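Local coordinates for aldo-keto reductase 2E (Bombyx mori, PDB 3WCZ), which reduces carbonyl compounds with NADP(H) as cosubstrate, most notably the insect steroid 3-dehydroecdysone, and may thereby help regulate molting, at residues A[15-27]-A[250-262]. Sequence-based numbering, arbitrary orientation.
With NAP (NADP nicotinamide-adenine-dinucleotide phosphate), chain B.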
# COMPACT_ATOMS: atom_id res chain seq x y z
N THR A 15 -13.55 -2.34 -8.52
CA THR A 15 -13.72 -1.77 -7.20
C THR A 15 -12.69 -2.33 -6.25
O THR A 15 -12.33 -3.50 -6.34
CB THR A 15 -15.11 -2.02 -6.64
OG1 THR A 15 -15.44 -3.38 -6.86
CG2 THR A 15 -16.14 -1.13 -7.36
N ILE A 16 -12.19 -1.45 -5.40
CA ILE A 16 -11.12 -1.81 -4.49
C ILE A 16 -11.53 -1.43 -3.07
O ILE A 16 -11.97 -0.29 -2.82
CB ILE A 16 -9.85 -1.10 -4.91
CG1 ILE A 16 -8.65 -1.57 -4.11
CG2 ILE A 16 -10.00 0.41 -4.83
CD1 ILE A 16 -7.32 -1.09 -4.70
N PRO A 17 -11.40 -2.37 -2.13
CA PRO A 17 -11.71 -2.01 -0.74
C PRO A 17 -10.73 -0.99 -0.24
O PRO A 17 -9.53 -1.11 -0.51
CB PRO A 17 -11.54 -3.34 0.02
CG PRO A 17 -11.64 -4.41 -1.07
CD PRO A 17 -11.05 -3.79 -2.29
N ILE A 18 -11.21 -0.01 0.52
CA ILE A 18 -10.40 1.15 0.85
C ILE A 18 -9.54 1.03 2.12
O ILE A 18 -8.91 1.98 2.52
CB ILE A 18 -11.26 2.44 0.89
CG1 ILE A 18 -12.21 2.40 2.06
CG2 ILE A 18 -11.98 2.58 -0.46
CD1 ILE A 18 -13.16 3.58 2.01
N VAL A 19 -9.52 -0.15 2.74
CA VAL A 19 -8.50 -0.48 3.74
C VAL A 19 -7.82 -1.76 3.29
O VAL A 19 -8.50 -2.71 2.95
CB VAL A 19 -9.09 -0.68 5.15
CG1 VAL A 19 -8.01 -1.01 6.12
CG2 VAL A 19 -9.88 0.58 5.60
N ALA A 20 -6.49 -1.77 3.29
CA ALA A 20 -5.70 -2.96 2.98
C ALA A 20 -4.85 -3.37 4.16
O ALA A 20 -4.28 -2.52 4.84
CB ALA A 20 -4.80 -2.70 1.77
N LEU A 21 -4.77 -4.67 4.38
CA LEU A 21 -3.79 -5.19 5.34
C LEU A 21 -2.38 -5.11 4.78
O LEU A 21 -2.12 -5.66 3.72
CB LEU A 21 -4.10 -6.63 5.72
CG LEU A 21 -3.11 -7.24 6.72
CD1 LEU A 21 -3.29 -6.65 8.13
CD2 LEU A 21 -3.20 -8.74 6.78
N GLY A 22 -1.48 -4.45 5.49
CA GLY A 22 -0.09 -4.47 5.10
C GLY A 22 0.63 -5.73 5.54
O GLY A 22 0.42 -6.22 6.66
N THR A 23 1.47 -6.25 4.65
CA THR A 23 2.26 -7.45 4.95
C THR A 23 3.74 -7.23 4.75
O THR A 23 4.51 -8.20 4.70
CB THR A 23 1.78 -8.68 4.15
OG1 THR A 23 2.04 -8.51 2.75
CG2 THR A 23 0.28 -8.94 4.37
N GLY A 24 4.17 -5.98 4.66
CA GLY A 24 5.59 -5.70 4.71
C GLY A 24 6.11 -5.98 6.11
O GLY A 24 5.36 -5.91 7.11
N ARG A 25 7.41 -6.26 6.20
CA ARG A 25 8.00 -6.72 7.44
C ARG A 25 8.95 -5.71 8.07
O ARG A 25 9.69 -6.06 9.00
CB ARG A 25 8.80 -8.00 7.18
CG ARG A 25 8.02 -9.07 6.46
CD ARG A 25 6.90 -9.54 7.31
NE ARG A 25 7.38 -10.34 8.44
CZ ARG A 25 6.80 -10.38 9.64
NH1 ARG A 25 5.71 -9.62 9.92
NH2 ARG A 25 7.34 -11.16 10.58
N GLY A 26 8.92 -4.46 7.60
CA GLY A 26 9.80 -3.44 8.16
C GLY A 26 9.67 -3.25 9.66
O GLY A 26 10.64 -2.91 10.34
N THR A 27 8.49 -3.48 10.22
CA THR A 27 8.29 -3.27 11.65
C THR A 27 8.39 -4.56 12.46
O THR A 27 8.18 -4.54 13.67
CB THR A 27 6.94 -2.62 11.93
OG1 THR A 27 5.87 -3.50 11.58
CG2 THR A 27 6.80 -1.29 11.19
N ILE A 250 -8.37 8.22 5.18
CA ILE A 250 -9.66 7.99 4.52
C ILE A 250 -10.30 9.34 4.13
O ILE A 250 -10.86 9.49 3.04
CB ILE A 250 -10.61 7.17 5.43
CG1 ILE A 250 -10.10 5.74 5.70
CG2 ILE A 250 -12.02 7.14 4.84
CD1 ILE A 250 -10.18 4.85 4.51
N ASP A 251 -10.32 10.31 5.05
CA ASP A 251 -10.94 11.60 4.76
C ASP A 251 -10.21 12.44 3.73
O ASP A 251 -10.78 13.37 3.15
CB ASP A 251 -11.13 12.39 6.07
CG ASP A 251 -12.37 11.98 6.83
OD1 ASP A 251 -13.43 11.87 6.19
OD2 ASP A 251 -12.26 11.69 8.05
N ARG A 252 -8.95 12.08 3.46
CA ARG A 252 -8.22 12.64 2.34
C ARG A 252 -8.44 11.85 1.05
O ARG A 252 -7.80 12.15 0.03
CB ARG A 252 -6.74 12.77 2.67
CG ARG A 252 -6.47 13.89 3.67
CD ARG A 252 -4.99 14.07 3.91
NE ARG A 252 -4.30 14.38 2.67
CZ ARG A 252 -3.01 14.20 2.48
NH1 ARG A 252 -2.24 13.77 3.45
NH2 ARG A 252 -2.48 14.43 1.29
N GLY A 253 -9.33 10.86 1.08
CA GLY A 253 -9.67 10.07 -0.09
C GLY A 253 -8.68 8.97 -0.41
O GLY A 253 -8.63 8.51 -1.56
N LEU A 254 -7.89 8.55 0.56
CA LEU A 254 -6.80 7.60 0.38
C LEU A 254 -7.20 6.22 0.88
O LEU A 254 -8.17 6.07 1.65
CB LEU A 254 -5.56 8.09 1.13
CG LEU A 254 -5.23 9.57 0.95
CD1 LEU A 254 -4.01 9.96 1.76
CD2 LEU A 254 -5.05 9.91 -0.51
N ILE A 255 -6.44 5.22 0.44
CA ILE A 255 -6.60 3.83 0.82
C ILE A 255 -5.44 3.48 1.74
O ILE A 255 -4.34 3.20 1.26
CB ILE A 255 -6.59 2.93 -0.43
CG1 ILE A 255 -7.77 3.29 -1.35
CG2 ILE A 255 -6.58 1.46 -0.05
CD1 ILE A 255 -7.58 2.79 -2.81
N PRO A 256 -5.63 3.55 3.07
CA PRO A 256 -4.52 3.24 3.96
C PRO A 256 -4.21 1.75 4.01
O PRO A 256 -5.10 0.91 3.77
CB PRO A 256 -5.03 3.73 5.32
CG PRO A 256 -6.51 3.59 5.21
CD PRO A 256 -6.84 3.97 3.81
N ILE A 257 -2.94 1.45 4.27
CA ILE A 257 -2.45 0.09 4.33
C ILE A 257 -1.88 -0.23 5.72
O ILE A 257 -0.67 -0.44 5.88
CB ILE A 257 -1.34 -0.16 3.28
CG1 ILE A 257 -1.68 0.46 1.92
CG2 ILE A 257 -1.09 -1.66 3.12
CD1 ILE A 257 -0.50 0.40 0.97
N PRO A 258 -2.73 -0.26 6.75
CA PRO A 258 -2.20 -0.55 8.08
C PRO A 258 -1.65 -1.97 8.18
O PRO A 258 -2.36 -2.95 7.89
CB PRO A 258 -3.42 -0.36 8.99
CG PRO A 258 -4.57 -0.65 8.12
CD PRO A 258 -4.19 -0.07 6.78
N LYS A 259 -0.40 -2.10 8.62
CA LYS A 259 0.19 -3.40 8.93
C LYS A 259 -0.06 -3.72 10.42
O LYS A 259 0.18 -2.90 11.32
CB LYS A 259 1.70 -3.42 8.67
CG LYS A 259 2.40 -4.69 9.15
CD LYS A 259 2.89 -4.60 10.59
CE LYS A 259 3.62 -5.85 11.02
NZ LYS A 259 4.08 -5.72 12.47
N SER A 260 -0.55 -4.92 10.66
CA SER A 260 -0.56 -5.45 12.02
C SER A 260 -0.49 -6.95 11.94
O SER A 260 -0.97 -7.56 10.98
CB SER A 260 -1.83 -5.05 12.76
OG SER A 260 -1.85 -5.53 14.11
N THR A 261 0.11 -7.53 12.97
CA THR A 261 0.05 -8.96 13.17
C THR A 261 -0.66 -9.30 14.49
O THR A 261 -0.59 -10.44 14.95
CB THR A 261 1.43 -9.62 13.12
OG1 THR A 261 2.30 -8.95 14.05
CG2 THR A 261 2.00 -9.54 11.72
N ASN A 262 -1.36 -8.33 15.06
CA ASN A 262 -2.09 -8.50 16.34
C ASN A 262 -3.58 -8.56 16.06
O ASN A 262 -4.12 -7.69 15.41
CB ASN A 262 -1.78 -7.29 17.25
CG ASN A 262 -2.58 -7.27 18.56
OD1 ASN A 262 -3.68 -6.76 18.63
ND2 ASN A 262 -1.98 -7.81 19.61
PA NAP B . 2.53 0.76 9.49
O1A NAP B . 1.26 0.11 9.14
O2A NAP B . 2.83 2.14 9.17
O5B NAP B . 2.94 0.53 10.98
C5B NAP B . 2.91 -0.74 11.55
C4B NAP B . 3.24 -0.76 13.04
O4B NAP B . 2.15 -0.18 13.78
C3B NAP B . 3.51 -2.09 13.63
O3B NAP B . 4.54 -1.92 14.57
C2B NAP B . 2.24 -2.43 14.26
O2B NAP B . 2.35 -3.36 15.32
C1B NAP B . 1.72 -1.11 14.74
N9A NAP B . 0.28 -0.96 14.82
C8A NAP B . -0.61 -1.41 13.91
N7A NAP B . -1.83 -1.02 14.20
C5A NAP B . -1.76 -0.28 15.35
C6A NAP B . -2.71 0.38 16.13
N6A NAP B . -4.09 0.39 15.86
N1A NAP B . -2.26 1.02 17.22
C2A NAP B . -0.96 1.04 17.53
N3A NAP B . -0.02 0.42 16.80
C4A NAP B . -0.42 -0.23 15.70
O3 NAP B . 3.68 -0.16 8.84
PN NAP B . 4.48 -0.32 7.47
O1N NAP B . 4.75 -1.78 7.36
O2N NAP B . 5.61 0.64 7.48
O5D NAP B . 3.50 0.15 6.31
C5D NAP B . 2.30 -0.51 6.07
C4D NAP B . 2.25 -1.35 4.79
O4D NAP B . 2.38 -0.54 3.63
C3D NAP B . 3.35 -2.35 4.64
O3D NAP B . 3.22 -3.45 5.52
C2D NAP B . 3.28 -2.66 3.23
O2D NAP B . 2.18 -3.48 2.96
C1D NAP B . 3.10 -1.28 2.64
N1N NAP B . 4.29 -0.52 2.26
C2N NAP B . 4.60 -0.34 0.96
C3N NAP B . 5.70 0.38 0.60
C7N NAP B . 5.94 0.57 -0.85
O7N NAP B . 5.02 0.47 -1.70
N7N NAP B . 7.17 1.00 -1.20
C4N NAP B . 6.58 0.90 1.57
C5N NAP B . 6.25 0.73 2.92
C6N NAP B . 5.10 0.01 3.21
P2B NAP B . 1.52 -4.72 15.37
O1X NAP B . 2.03 -5.41 16.65
O2X NAP B . 0.10 -4.38 15.50
O3X NAP B . 1.85 -5.49 14.12
O HOH W 1 0.87 -8.20 8.63
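Lys259 CE and Thr261 CG2 come up obliquely to the Arg25 guanidinium; Arg25 NH1 is 4.1 Å from Thr261 CG2, while a salt bridge to Glu36 takes up its charge. Val19 CG1 approaches the Pro258 ring at 4.0 Å from CD, the two side chains crossing at about a right angle, and Ile18 O lies against Pro256 CD. Pro258 offers Ala20 O no N-H; Ile257 CA meets that oxygen instead, in a CA-H...O contact of 3.2 Å. The prolines are tolerable here because their carbonyls still accept: Ala20 N bonds to Pro256 O, and Gly22 N reaches Pro258 O at 3.0 Å from 56° above the carbonyl plane. Gly22 must be small, as a CB would collide with NAP O3D and crowd Lys259. Ile16 CG2 meets Ile255 CD1, and Ile8 of strand 7-9, which pairs with strand 15-17, touches both side chains.

Lys259 leaves its backbone with CG anti to N (chi1 172°), then bends at chi2 (-89°), which sends the straight remainder past Thr27 in the opposite direction. There Lys259 NZ grips NAP O3X at 2.8 Å and donates to Thr27 OG1 at 3.0 Å. A methionine here would probably leave that phosphate oxygen without its lysine charge and the Thr27 hydroxyl without its donor. Ser260 OG, 2.7 Å from NAP O2X, donates to the same phosphate while accepting from Asn262 N in an ST turn, and Thr261 N also bonds NAP O3X. This is the seam of a TIM barrel, where the first strand, 21-22, and the residues leading into it run parallel to the last, 255-256, and its continuation to Lys259; as in aldo-keto reductases, the loop after 255-256 holds the NADP 2'-phosphate, and that after 21-22 holds the nicotinamide ribose through Gly24 N.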